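Local coordinates for protein pyruvate-formate lyase-activating enzyme (Bacteroides vulgatus ATCC 8482, PDB 3CAN) that is a member of the radical SAM superfamily and probably forms part of a TIM-barrel-like fold of alternating strands and helices, at residues 46-51 and 56-61; 83-88 and 93-98. All coordinates share one frame; numbering follows the deposited sequence.

Overall arrangement
Both contacts pack a helix on the strand that follows it, in a parallel sheet of alpha/beta type. Contact 1 sets helix 45-53 on strand 57-61, and contact 2 sets helix 79-90 on strand 95-101. The two strands are neighbours in the sheet, paired by L58 O to Y96 N and I60 N to Y96 O. All touching residues are buried or partly buried, and the centres lie about 8 Å apart. Contact 1 is small and purely aliphatic. Contact 2 buries more than twice the area, adds aromatic side chains and has one weak backbone hydrogen bond. I60 of strand 57-61 also packs on I85 of contact 2.

Contact 1 (46-51 and 56-61); sequences ETVDEV and ELLLID
V51 and L58 meet through methyl groups, V51 CG1 lying 3.8 Å from L58 CD2. This is the helix-to-strand half of the beta-alpha-beta unit formed by strand 35-38, helix 45-53 and strand 57-61. A second, looser touch lies about one helical turn earlier, where V48 CG1 stands 4.4 Å from L58 CD1. L58 therefore offers one branch to each valine. With CG anti to the carbonyl carbon (chi1 -65°), L58 carries its fork toward the helix, CD1 on the V48 side and CD2 on the V51 side. The V51 and L58 side chains cross obliquely. The touching groups are all methyls, and no hydrogen bond joins the two segments.

Neighbouring elements fill in around these three residues. V51 also rests on I22 of helix 18-30. V48 also touches N84 of helix 79-90. The backbone of L58 is hydrogen-bonded to P94 and Y96 of the adjacent chain segment. Charged residues act away from the interface: D49 makes a salt bridge to R87, and E56 one to R35. Within the helix, the turn that carries V51 is closed by its backbone N, 2.9 Å from T47 O.

Contact 2 (83-88 and 93-98); sequences KNIRRV and FPYYIR
The helix of 83-88 runs nearly antiparallel to the strand of 95-98, at 153° between their directions. Their axes come within 10.3 Å of each other. This is a helix returning into the next parallel strand of an alpha/beta sheet, as expected for a TIM-barrel-like fold. The backbones are closest where the connection turns back, at V88 and F93. There F93 N gives a weak hydrogen bond to V88 O, 3.4 Å long and at 155°.

Side chains fill the wider part of the gap. In the conformer given, V88 CG1 reaches the start of the strand, 3.9 Å from Y95 CB. It packs obliquely on the Y95 ring and also touches F93 CB. The CB of F93 starts toward the helix, but its ring leads away, to where M52 of helix 45-53 lies. P94 CD sits over one face of that ring, toward its rim.

At chi1 66° the CG of Y95 stands between its backbone N and carbonyl carbon, which brings the ring to I85. The Y95 and I85 side chains cross at about a right angle, with Y95 CE1 4.0 Å from I85 CG2. The Y95 hydroxyl is hydrogen-bonded to R124 O, beyond the two segments. I97 CD1 lies at the edge of the same ring, in its plane.

L119 of helix 109-121 touches both I85 and I97. At this end of the contact the two isoleucines meet tip to tip, I85 CD1 lying 3.8 Å from I97 CD1.

Contact 1 (46-51 and 56-61)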
ATOM      1  N   GLU A  46     -13.233 -21.148   8.806  1.00 24.96           N
ATOM      2  CA  GLU A  46     -12.421 -21.406  10.014  1.00 25.58           C
ATOM      3  C   GLU A  46     -11.062 -20.697   9.910  1.00 24.27           C
ATOM      4  O   GLU A  46     -10.501 -20.274  10.922  1.00 24.44           O
ATOM      5  CB  GLU A  46     -12.230 -22.915  10.314  1.00 26.04           C
ATOM      6  CG  GLU A  46     -10.947 -23.550   9.739  1.00 28.75           C
ATOM      7  CD  GLU A  46     -10.512 -24.858  10.436  1.00 29.64           C
ATOM      8  OE1 GLU A  46     -11.369 -25.672  10.863  1.00 34.93           O
ATOM      9  OE2 GLU A  46      -9.282 -25.085  10.529  1.00 36.21           O
ATOM     10  N   THR A  47     -10.539 -20.565   8.693  1.00 23.11           N
ATOM     11  CA  THR A  47      -9.258 -19.887   8.503  1.00 22.40           C
ATOM     12  C   THR A  47      -9.392 -18.381   8.675  1.00 21.53           C
ATOM     13  O   THR A  47      -8.520 -17.749   9.259  1.00 20.34           O
ATOM     14  CB  THR A  47      -8.636 -20.177   7.136  1.00 23.20           C
ATOM     15  OG1 THR A  47      -8.634 -21.595   6.918  1.00 23.27           O
ATOM     16  CG2 THR A  47      -7.191 -19.634   7.100  1.00 22.46           C
ATOM     17  N   VAL A  48     -10.480 -17.811   8.170  1.00 20.03           N
ATOM     18  CA  VAL A  48     -10.752 -16.390   8.384  1.00 20.18           C
ATOM     19  C   VAL A  48     -10.824 -16.131   9.888  1.00 19.47           C
ATOM     20  O   VAL A  48     -10.252 -15.186  10.381  1.00 19.21           O
ATOM     21  CB  VAL A  48     -12.060 -15.936   7.708  1.00 20.38           C
ATOM     22  CG1 VAL A  48     -12.355 -14.461   8.035  1.00 20.91           C
ATOM     23  CG2 VAL A  48     -11.987 -16.157   6.185  1.00 20.69           C
ATOM     24  N   ASP A  49     -11.517 -16.994  10.620  1.00 19.47           N
ATOM     25  CA  ASP A  49     -11.628 -16.842  12.077  1.00 19.29           C
ATOM     26  C   ASP A  49     -10.264 -16.892  12.769  1.00 19.05           C
ATOM     27  O   ASP A  49      -9.980 -16.069  13.656  1.00 18.76           O
ATOM     28  CB  ASP A  49     -12.530 -17.933  12.664  1.00 19.35           C
ATOM     29  CG  ASP A  49     -13.984 -17.765  12.291  1.00 21.00           C
ATOM     30  OD1 ASP A  49     -14.362 -16.713  11.738  1.00 23.25           O
ATOM     31  OD2 ASP A  49     -14.762 -18.709  12.567  1.00 21.74           O
ATOM     32  N   GLU A  50      -9.416 -17.838  12.366  1.00 18.81           N
ATOM     33  CA  GLU A  50      -8.088 -17.978  12.969  0.50 18.65           C
ATOM     34  C   GLU A  50      -7.189 -16.794  12.618  1.00 18.09           C
ATOM     35  O   GLU A  50      -6.423 -16.337  13.452  1.00 17.97           O
ATOM     36  CB  GLU A  50      -7.419 -19.291  12.554  0.50 18.90           C
ATOM     37  CG  GLU A  50      -6.095 -19.598  13.279  0.50 19.71           C
ATOM     38  CD  GLU A  50      -6.244 -19.814  14.789  0.50 21.67           C
ATOM     39  OE1 GLU A  50      -7.359 -20.126  15.260  0.50 20.94           O
ATOM     40  OE2 GLU A  50      -5.227 -19.674  15.509  0.50 24.33           O
ATOM     41  N   VAL A  51      -7.279 -16.300  11.384  1.00 17.64           N
ATOM     42  CA  VAL A  51      -6.535 -15.091  10.997  1.00 17.70           C
ATOM     43  C   VAL A  51      -6.951 -13.906  11.876  1.00 17.50           C
ATOM     44  O   VAL A  51      -6.104 -13.196  12.409  1.00 16.80           O
ATOM     45  CB  VAL A  51      -6.716 -14.737   9.508  1.00 17.77           C
ATOM     46  CG1 VAL A  51      -6.172 -13.319   9.227  1.00 18.20           C
ATOM     47  CG2 VAL A  51      -5.987 -15.771   8.629  1.00 18.28           C
ATOM     48  N   GLU A  56      -4.529  -7.527  13.630  1.00 14.18           N
ATOM     49  CA  GLU A  56      -5.187  -6.306  14.061  1.00 14.74           C
ATOM     50  C   GLU A  56      -6.236  -5.780  13.073  1.00 14.90           C
ATOM     51  O   GLU A  56      -7.117  -5.014  13.470  1.00 15.04           O
ATOM     52  CB  GLU A  56      -4.140  -5.218  14.287  1.00 14.87           C
ATOM     53  CG  GLU A  56      -3.441  -5.280  15.601  1.00 15.19           C
ATOM     54  CD  GLU A  56      -2.518  -6.462  15.767  1.00 16.94           C
ATOM     55  OE1 GLU A  56      -1.787  -6.838  14.830  1.00 13.48           O
ATOM     56  OE2 GLU A  56      -2.488  -7.006  16.879  1.00 17.85           O
ATOM     57  N   LEU A  57      -6.130  -6.157  11.793  1.00 15.11           N
ATOM     58  CA  LEU A  57      -6.911  -5.543  10.722  1.00 15.50           C
ATOM     59  C   LEU A  57      -6.977  -6.466   9.522  1.00 15.39           C
ATOM     60  O   LEU A  57      -5.956  -7.060   9.146  1.00 15.01           O
ATOM     61  CB  LEU A  57      -6.222  -4.243  10.285  1.00 16.06           C
ATOM     62  CG  LEU A  57      -6.843  -3.434   9.165  1.00 16.51           C
ATOM     63  CD1 LEU A  57      -8.198  -2.866   9.619  1.00 19.04           C
ATOM     64  CD2 LEU A  57      -5.892  -2.294   8.730  1.00 17.35           C
ATOM     65  N   LEU A  58      -8.161  -6.586   8.918  1.00 14.64           N
ATOM     66  CA  LEU A  58      -8.299  -7.299   7.660  1.00 15.07           C
ATOM     67  C   LEU A  58      -8.425  -6.301   6.523  1.00 14.66           C
ATOM     68  O   LEU A  58      -8.980  -5.207   6.692  1.00 14.05           O
ATOM     69  CB  LEU A  58      -9.525  -8.216   7.652  1.00 15.63           C
ATOM     70  CG  LEU A  58      -9.601  -9.412   8.599  1.00 16.36           C
ATOM     71  CD1 LEU A  58     -10.649 -10.404   8.116  1.00 16.15           C
ATOM     72  CD2 LEU A  58      -8.240 -10.102   8.834  1.00 15.58           C
ATOM     73  N   LEU A  59      -7.907  -6.691   5.364  1.00 14.61           N
ATOM     74  CA  LEU A  59      -7.997  -5.912   4.135  1.00 15.40           C
ATOM     75  C   LEU A  59      -8.731  -6.770   3.125  1.00 15.89           C
ATOM     76  O   LEU A  59      -8.388  -7.933   2.938  1.00 15.60           O
ATOM     77  CB  LEU A  59      -6.594  -5.591   3.601  1.00 15.99           C
ATOM     78  CG  LEU A  59      -5.603  -5.011   4.610  1.00 16.49           C
ATOM     79  CD1 LEU A  59      -4.203  -4.949   4.014  1.00 17.60           C
ATOM     80  CD2 LEU A  59      -6.067  -3.621   5.084  1.00 17.15           C
ATOM     81  N   ILE A  60      -9.769  -6.231   2.499  1.00 15.24           N
ATOM     82  CA  ILE A  60     -10.464  -6.978   1.451  1.00 15.66           C
ATOM     83  C   ILE A  60     -10.688  -6.090   0.242  1.00 14.90           C
ATOM     84  O   ILE A  60     -11.146  -4.954   0.389  1.00 13.99           O
ATOM     85  CB  ILE A  60     -11.825  -7.544   1.946  1.00 15.81           C
ATOM     86  CG1 ILE A  60     -11.619  -8.447   3.161  1.00 17.22           C
ATOM     87  CG2 ILE A  60     -12.508  -8.335   0.835  1.00 15.84           C
ATOM     88  CD1 ILE A  60     -12.907  -8.838   3.915  1.00 17.97           C
ATOM     89  N   ASP A  61     -10.386  -6.619  -0.947  1.00 14.71           N
ATOM     90  CA  ASP A  61     -10.635  -5.926  -2.208  1.00 15.88           C
ATOM     91  C   ASP A  61     -12.077  -6.189  -2.636  1.00 16.17           C
ATOM     92  O   ASP A  61     -12.544  -7.327  -2.582  1.00 16.19           O
ATOM     93  CB  ASP A  61      -9.721  -6.448  -3.321  1.00 16.99           C
ATOM     94  CG  ASP A  61      -8.284  -6.049  -3.144  1.00 19.69           C
ATOM     95  OD1 ASP A  61      -7.969  -5.269  -2.231  1.00 20.22           O
ATOM     96  OD2 ASP A  61      -7.453  -6.540  -3.935  1.00 23.57           O
TER

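Contact 2 (83-88 and 93-98)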
ATOM      1  N   LYS A  83     -19.111 -13.105   0.738  1.00 20.82           N
ATOM      2  CA  LYS A  83     -19.276 -13.921   1.944  1.00 21.64           C
ATOM      3  C   LYS A  83     -18.239 -13.564   3.010  1.00 21.37           C
ATOM      4  O   LYS A  83     -18.572 -13.409   4.191  1.00 21.86           O
ATOM      5  CB  LYS A  83     -19.155 -15.401   1.574  1.00 21.74           C
ATOM      6  CG  LYS A  83     -19.349 -16.333   2.736  1.00 22.31           C
ATOM      7  CD  LYS A  83     -19.433 -17.789   2.308  0.50 22.21           C
ATOM      8  CE  LYS A  83     -20.750 -18.108   1.611  0.50 23.12           C
ATOM      9  NZ  LYS A  83     -20.691 -17.882   0.142  0.50 23.89           N
ATOM     10  N   ASN A  84     -16.989 -13.411   2.591  1.00 21.60           N
ATOM     11  CA  ASN A  84     -15.898 -13.077   3.522  1.00 22.16           C
ATOM     12  C   ASN A  84     -16.049 -11.703   4.162  1.00 21.68           C
ATOM     13  O   ASN A  84     -15.748 -11.520   5.351  1.00 21.64           O
ATOM     14  CB  ASN A  84     -14.544 -13.149   2.813  1.00 22.84           C
ATOM     15  CG  ASN A  84     -14.065 -14.574   2.606  1.00 25.41           C
ATOM     16  OD1 ASN A  84     -14.633 -15.519   3.175  1.00 31.48           O
ATOM     17  ND2 ASN A  84     -13.054 -14.748   1.744  1.00 23.50           N
ATOM     18  N   ILE A  85     -16.495 -10.734   3.377  1.00 19.89           N
ATOM     19  CA  ILE A  85     -16.724  -9.407   3.906  1.00 19.32           C
ATOM     20  C   ILE A  85     -17.835  -9.479   4.942  1.00 19.00           C
ATOM     21  O   ILE A  85     -17.715  -8.918   6.031  1.00 19.05           O
ATOM     22  CB  ILE A  85     -17.064  -8.369   2.807  1.00 18.94           C
ATOM     23  CG1 ILE A  85     -15.888  -8.210   1.829  1.00 19.35           C
ATOM     24  CG2 ILE A  85     -17.429  -7.050   3.453  1.00 19.63           C
ATOM     25  CD1 ILE A  85     -16.234  -7.455   0.557  1.00 17.90           C
ATOM     26  N   ARG A  86     -18.916 -10.197   4.626  1.00 19.08           N
ATOM     27  CA  ARG A  86     -19.998 -10.347   5.594  1.00 19.49           C
ATOM     28  C   ARG A  86     -19.504 -11.036   6.868  1.00 19.78           C
ATOM     29  O   ARG A  86     -19.861 -10.627   7.968  1.00 18.63           O
ATOM     30  CB  ARG A  86     -21.176 -11.117   4.995  1.00 19.56           C
ATOM     31  CG  ARG A  86     -22.400 -11.185   5.903  1.00 19.94           C
ATOM     32  CD  ARG A  86     -23.618 -11.701   5.137  1.00 20.35           C
ATOM     33  NE  ARG A  86     -24.091 -10.723   4.162  1.00 19.68           N
ATOM     34  CZ  ARG A  86     -24.806  -9.645   4.465  1.00 22.22           C
ATOM     35  NH1 ARG A  86     -25.177  -9.393   5.720  1.00 24.93           N
ATOM     36  NH2 ARG A  86     -25.169  -8.819   3.508  1.00 22.24           N
ATOM     37  N   ARG A  87     -18.666 -12.062   6.720  1.00 20.11           N
ATOM     38  CA  ARG A  87     -18.189 -12.795   7.894  1.00 20.86           C
ATOM     39  C   ARG A  87     -17.371 -11.908   8.828  1.00 20.46           C
ATOM     40  O   ARG A  87     -17.559 -11.959  10.049  1.00 20.25           O
ATOM     41  CB  ARG A  87     -17.396 -14.043   7.514  1.00 21.46           C
ATOM     42  CG  ARG A  87     -17.340 -15.032   8.677  1.00 22.74           C
ATOM     43  CD  ARG A  87     -16.611 -16.305   8.335  1.00 23.22           C
ATOM     44  NE  ARG A  87     -16.548 -17.190   9.504  1.00 24.56           N
ATOM     45  CZ  ARG A  87     -17.522 -18.023   9.884  1.00 25.72           C
ATOM     46  NH1 ARG A  87     -17.359 -18.778  10.965  1.00 23.83           N
ATOM     47  NH2 ARG A  87     -18.653 -18.120   9.189  1.00 26.56           N
ATOM     48  N   VAL A  88     -16.477 -11.102   8.267  1.00 19.89           N
ATOM     49  CA  VAL A  88     -15.673 -10.194   9.067  0.50 19.80           C
ATOM     50  C   VAL A  88     -16.553  -9.149   9.761  1.00 19.42           C
ATOM     51  O   VAL A  88     -16.376  -8.860  10.950  1.00 19.12           O
ATOM     52  CB  VAL A  88     -14.584  -9.535   8.210  0.50 19.79           C
ATOM     53  CG1 VAL A  88     -13.729  -8.598   9.044  0.50 19.38           C
ATOM     54  CG2 VAL A  88     -13.718 -10.630   7.545  0.50 19.11           C
ATOM     55  N   PHE A  93     -15.147  -7.116  13.629  1.00 18.28           N
ATOM     56  CA  PHE A  93     -13.696  -7.037  13.546  1.00 17.91           C
ATOM     57  C   PHE A  93     -13.313  -5.942  12.536  1.00 17.38           C
ATOM     58  O   PHE A  93     -13.978  -5.800  11.511  1.00 17.04           O
ATOM     59  CB  PHE A  93     -13.136  -8.400  13.130  1.00 17.60           C
ATOM     60  CG  PHE A  93     -11.646  -8.505  13.240  1.00 17.67           C
ATOM     61  CD1 PHE A  93     -11.045  -8.915  14.417  1.00 18.04           C
ATOM     62  CD2 PHE A  93     -10.829  -8.174  12.168  1.00 17.47           C
ATOM     63  CE1 PHE A  93      -9.666  -8.996  14.510  1.00 16.95           C
ATOM     64  CE2 PHE A  93      -9.453  -8.271  12.272  1.00 16.52           C
ATOM     65  CZ  PHE A  93      -8.879  -8.668  13.440  1.00 17.10           C
ATOM     66  N   PRO A  94     -12.248  -5.154  12.830  1.00 16.96           N
ATOM     67  CA  PRO A  94     -11.893  -4.066  11.930  1.00 16.63           C
ATOM     68  C   PRO A  94     -11.427  -4.531  10.547  1.00 15.94           C
ATOM     69  O   PRO A  94     -10.595  -5.444  10.433  1.00 15.66           O
ATOM     70  CB  PRO A  94     -10.744  -3.344  12.644  1.00 16.82           C
ATOM     71  CG  PRO A  94     -10.486  -4.052  13.879  1.00 16.93           C
ATOM     72  CD  PRO A  94     -11.366  -5.212  14.016  1.00 17.27           C
ATOM     73  N   TYR A  95     -11.952  -3.883   9.519  1.00 14.67           N
ATOM     74  CA  TYR A  95     -11.533  -4.167   8.158  1.00 14.27           C
ATOM     75  C   TYR A  95     -11.534  -2.915   7.300  1.00 14.26           C
ATOM     76  O   TYR A  95     -12.299  -1.961   7.555  1.00 14.53           O
ATOM     77  CB  TYR A  95     -12.409  -5.266   7.531  1.00 14.07           C
ATOM     78  CG  TYR A  95     -13.874  -4.900   7.303  1.00 13.66           C
ATOM     79  CD1 TYR A  95     -14.352  -4.632   6.028  1.00 13.27           C
ATOM     80  CD2 TYR A  95     -14.773  -4.849   8.361  1.00 14.80           C
ATOM     81  CE1 TYR A  95     -15.683  -4.305   5.806  1.00 13.92           C
ATOM     82  CE2 TYR A  95     -16.117  -4.525   8.147  1.00 13.35           C
ATOM     83  CZ  TYR A  95     -16.556  -4.255   6.877  1.00 13.78           C
ATOM     84  OH  TYR A  95     -17.881  -3.936   6.670  1.00 14.06           O
ATOM     85  N   TYR A  96     -10.680  -2.931   6.282  1.00 14.50           N
ATOM     86  CA  TYR A  96     -10.661  -1.927   5.229  1.00 14.89           C
ATOM     87  C   TYR A  96     -11.152  -2.589   3.944  1.00 15.03           C
ATOM     88  O   TYR A  96     -10.854  -3.765   3.682  1.00 15.05           O
ATOM     89  CB  TYR A  96      -9.239  -1.429   4.921  1.00 16.22           C
ATOM     90  CG  TYR A  96      -8.531  -0.551   5.925  1.00 17.93           C
ATOM     91  CD1 TYR A  96      -9.035  -0.300   7.190  1.00 18.93           C
ATOM     92  CD2 TYR A  96      -7.290  -0.008   5.599  1.00 19.78           C
ATOM     93  CE1 TYR A  96      -8.326   0.507   8.101  1.00 18.68           C
ATOM     94  CE2 TYR A  96      -6.590   0.790   6.485  1.00 20.23           C
ATOM     95  CZ  TYR A  96      -7.115   1.046   7.730  1.00 19.31           C
ATOM     96  OH  TYR A  96      -6.394   1.832   8.597  1.00 19.88           O
ATOM     97  N   ILE A  97     -11.856  -1.811   3.129  1.00 14.80           N
ATOM     98  CA  ILE A  97     -12.230  -2.224   1.786  1.00 15.11           C
ATOM     99  C   ILE A  97     -11.428  -1.396   0.780  1.00 15.54           C
ATOM    100  O   ILE A  97     -11.368  -0.175   0.883  1.00 16.63           O
ATOM    101  CB  ILE A  97     -13.736  -2.023   1.535  1.00 15.15           C
ATOM    102  CG1 ILE A  97     -14.547  -2.962   2.433  1.00 15.21           C
ATOM    103  CG2 ILE A  97     -14.063  -2.266   0.050  1.00 15.96           C
ATOM    104  CD1 ILE A  97     -14.471  -4.452   2.051  1.00 15.86           C
ATOM    105  N   ARG A  98     -10.811  -2.067  -0.186  1.00 15.67           N
ATOM    106  CA  ARG A  98     -10.104  -1.408  -1.264  1.00 16.91           C
ATOM    107  C   ARG A  98     -10.816  -1.637  -2.587  1.00 17.21           C
ATOM    108  O   ARG A  98     -11.189  -2.762  -2.909  1.00 16.60           O
ATOM    109  CB  ARG A  98      -8.665  -1.905  -1.336  1.00 17.70           C
ATOM    110  CG  ARG A  98      -7.895  -1.616  -0.061  1.00 22.49           C
ATOM    111  CD  ARG A  98      -7.877  -2.822   0.844  1.00 28.60           C
ATOM    112  NE  ARG A  98      -6.899  -3.791   0.343  1.00 32.33           N
ATOM    113  CZ  ARG A  98      -5.581  -3.690   0.527  1.00 34.10           C
ATOM    114  NH1 ARG A  98      -5.067  -2.672   1.222  1.00 34.57           N
ATOM    115  NH2 ARG A  98      -4.771  -4.625   0.029  1.00 33.81           N
TER